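Local structure of glucokinase (Streptomyces griseus, 3VGL) at residues G181-L184 with V185-A188. The protein probably phosphorylates D-glucose with ATP to give D-glucose 6-phosphate and ADP, as a glucokinase of the ROK family. Residues are numbered along the deposited sequence; the frame is centred on the assembly and turned at random.
Sequences GRAL and VRYA. With ANP (phosphoaminophosphonic acid-adenylate ester), chain E.
One face of the Y187 ring lies over the carbonyl of A183, whose O sits 3.1 Å above the ring plane, offset toward the rim. On the same side of the ring A183 CB packs 3.9 Å from Y187 CE2, an i to i+4 contact in the first two turns of helix 181-194, which borders the nucleotide cleft of this ROK-family, actin-like ATPase fold. The ring is placed there by its first torsion (chi1 -64°), which sets CG beside the backbone N and so lays it back along the preceding turn. The same oxygen accepts the hydrogen bond from Y187 N at 2.8 Å, nearly in line with its C=O bond, while the ring merely lies close over it. Beyond the ring, Y187 OH is hydrogen-bonded to the carbonyl of Y178, tying the helix to the chain just before it; a leucine here would probably leave that carbonyl without this donor and A183 CB without its aromatic cover. The N-terminal turn of the helix meets the nucleotide analogue ANP. At G181 a CB would collide with ribose O4', while the C atom of G181 lies 3.3 Å from ANP O3'. L184, with CG anti to its N (chi1 -180°), brings CD2 to 3.9 Å from adenine C2. V185 CG2 lies near two oxygens, 3.4 Å from G181 O and 3.9 Å from ribose O2' of ANP.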
loop_
_atom_site.group_PDB
_atom_site.type_symbol
_atom_site.label_atom_id
_atom_site.label_comp_id
_atom_site.label_asym_id
_atom_site.label_seq_id
_atom_site.Cartn_x
_atom_site.Cartn_y
_atom_site.Cartn_z
ATOM N N GLY A 181 -9.161 14.236 13.359
ATOM C CA GLY A 181 -10.071 13.891 14.485
ATOM C C GLY A 181 -11.049 12.796 14.071
ATOM O O GLY A 181 -11.353 11.893 14.852
ATOM N N ARG A 182 -11.526 12.855 12.828
ATOM C CA ARG A 182 -12.435 11.814 12.342
ATOM C C ARG A 182 -11.767 10.454 12.301
ATOM O O ARG A 182 -12.417 9.465 12.635
ATOM C CB ARG A 182 -13.059 12.152 10.979
ATOM C CG ARG A 182 -14.165 13.131 11.062
ATOM C CD ARG A 182 -14.926 13.196 9.749
ATOM N NE ARG A 182 -16.091 14.058 9.932
ATOM C CZ ARG A 182 -16.826 14.533 8.935
ATOM N NH1 ARG A 182 -17.865 15.314 9.194
ATOM N NH2 ARG A 182 -16.509 14.230 7.683
ATOM N N ALA A 183 -10.487 10.408 11.886
ATOM C CA ALA A 183 -9.730 9.160 11.872
ATOM C C ALA A 183 -9.543 8.644 13.296
ATOM O O ALA A 183 -9.718 7.452 13.541
ATOM C CB ALA A 183 -8.367 9.321 11.177
ATOM N N LEU A 184 -9.209 9.537 14.228
ATOM C CA LEU A 184 -9.135 9.136 15.642
ATOM C C LEU A 184 -10.416 8.432 16.113
ATOM O O LEU A 184 -10.346 7.363 16.739
ATOM C CB LEU A 184 -8.833 10.353 16.523
ATOM C CG LEU A 184 -8.721 10.050 18.033
ATOM C CD1 LEU A 184 -7.444 9.240 18.318
ATOM C CD2 LEU A 184 -8.708 11.381 18.742
ATOM N N VAL A 185 -11.568 9.048 15.831
ATOM C CA VAL A 185 -12.853 8.465 16.202
ATOM C C VAL A 185 -13.033 7.109 15.536
ATOM O O VAL A 185 -13.477 6.147 16.176
ATOM C CB VAL A 185 -13.998 9.428 15.875
ATOM C CG1 VAL A 185 -15.356 8.750 16.061
ATOM C CG2 VAL A 185 -13.874 10.658 16.753
ATOM N N ARG A 186 -12.666 7.014 14.261
ATOM C CA ARG A 186 -12.729 5.750 13.558
ATOM C C ARG A 186 -11.893 4.665 14.222
ATOM O O ARG A 186 -12.363 3.526 14.397
ATOM C CB ARG A 186 -12.395 5.893 12.076
ATOM C CG ARG A 186 -13.158 4.864 11.262
ATOM C CD ARG A 186 -12.802 4.919 9.807
ATOM N NE ARG A 186 -11.660 4.054 9.632
ATOM C CZ ARG A 186 -10.439 4.474 9.409
ATOM N NH1 ARG A 186 -10.192 5.781 9.262
ATOM N NH2 ARG A 186 -9.475 3.574 9.284
ATOM N N TYR A 187 -10.673 5.021 14.633
ATOM C CA TYR A 187 -9.762 4.069 15.249
ATOM C C TYR A 187 -10.332 3.567 16.553
ATOM O O TYR A 187 -10.248 2.375 16.858
ATOM C CB TYR A 187 -8.388 4.690 15.509
ATOM C CG TYR A 187 -7.673 5.078 14.224
ATOM C CD1 TYR A 187 -7.810 4.306 13.060
ATOM C CD2 TYR A 187 -6.867 6.209 14.183
ATOM C CE1 TYR A 187 -7.149 4.657 11.890
ATOM C CE2 TYR A 187 -6.207 6.575 13.008
ATOM C CZ TYR A 187 -6.344 5.792 11.875
ATOM O OH TYR A 187 -5.704 6.170 10.732
ATOM N N ALA A 188 -10.910 4.479 17.328
ATOM C CA ALA A 188 -11.471 4.091 18.626
ATOM C C ALA A 188 -12.708 3.232 18.484
ATOM O O ALA A 188 -12.896 2.297 19.266
ATOM C CB ALA A 188 -11.758 5.302 19.451
HETATM P PB ANP E . -13.663 21.551 12.807
HETATM O O1B ANP E . -12.982 20.534 11.886
HETATM O O2B ANP E . -15.126 21.777 12.561
HETATM N N3B ANP E . -12.864 23.062 12.670
HETATM P PA ANP E . -12.409 20.356 15.162
HETATM O O1A ANP E . -12.840 20.386 16.631
HETATM O O2A ANP E . -11.096 20.949 14.753
HETATM O O3A ANP E . -13.624 20.995 14.312
HETATM O "O5'" ANP E . -12.423 18.839 14.626
HETATM C "C5'" ANP E . -13.549 17.977 14.824
HETATM C "C4'" ANP E . -13.080 16.539 14.845
HETATM O "O4'" ANP E . -12.017 16.380 15.795
HETATM C "C3'" ANP E . -14.199 15.631 15.291
HETATM O "O3'" ANP E . -13.945 14.341 14.728
HETATM C "C2'" ANP E . -13.980 15.594 16.782
HETATM O "O2'" ANP E . -14.524 14.426 17.372
HETATM C "C1'" ANP E . -12.467 15.642 16.929
HETATM N N9 ANP E . -12.065 16.431 18.108
HETATM C C8 ANP E . -12.236 17.749 18.318
HETATM N N7 ANP E . -11.718 18.115 19.534
HETATM C C5 ANP E . -11.193 16.999 20.068
HETATM C C6 ANP E . -10.500 16.625 21.335
HETATM N N6 ANP E . -10.234 17.557 22.286
HETATM N N1 ANP E . -10.116 15.338 21.475
HETATM C C2 ANP E . -10.357 14.370 20.558
HETATM N N3 ANP E . -10.994 14.640 19.395
HETATM C C4 ANP E . -11.415 15.893 19.132
#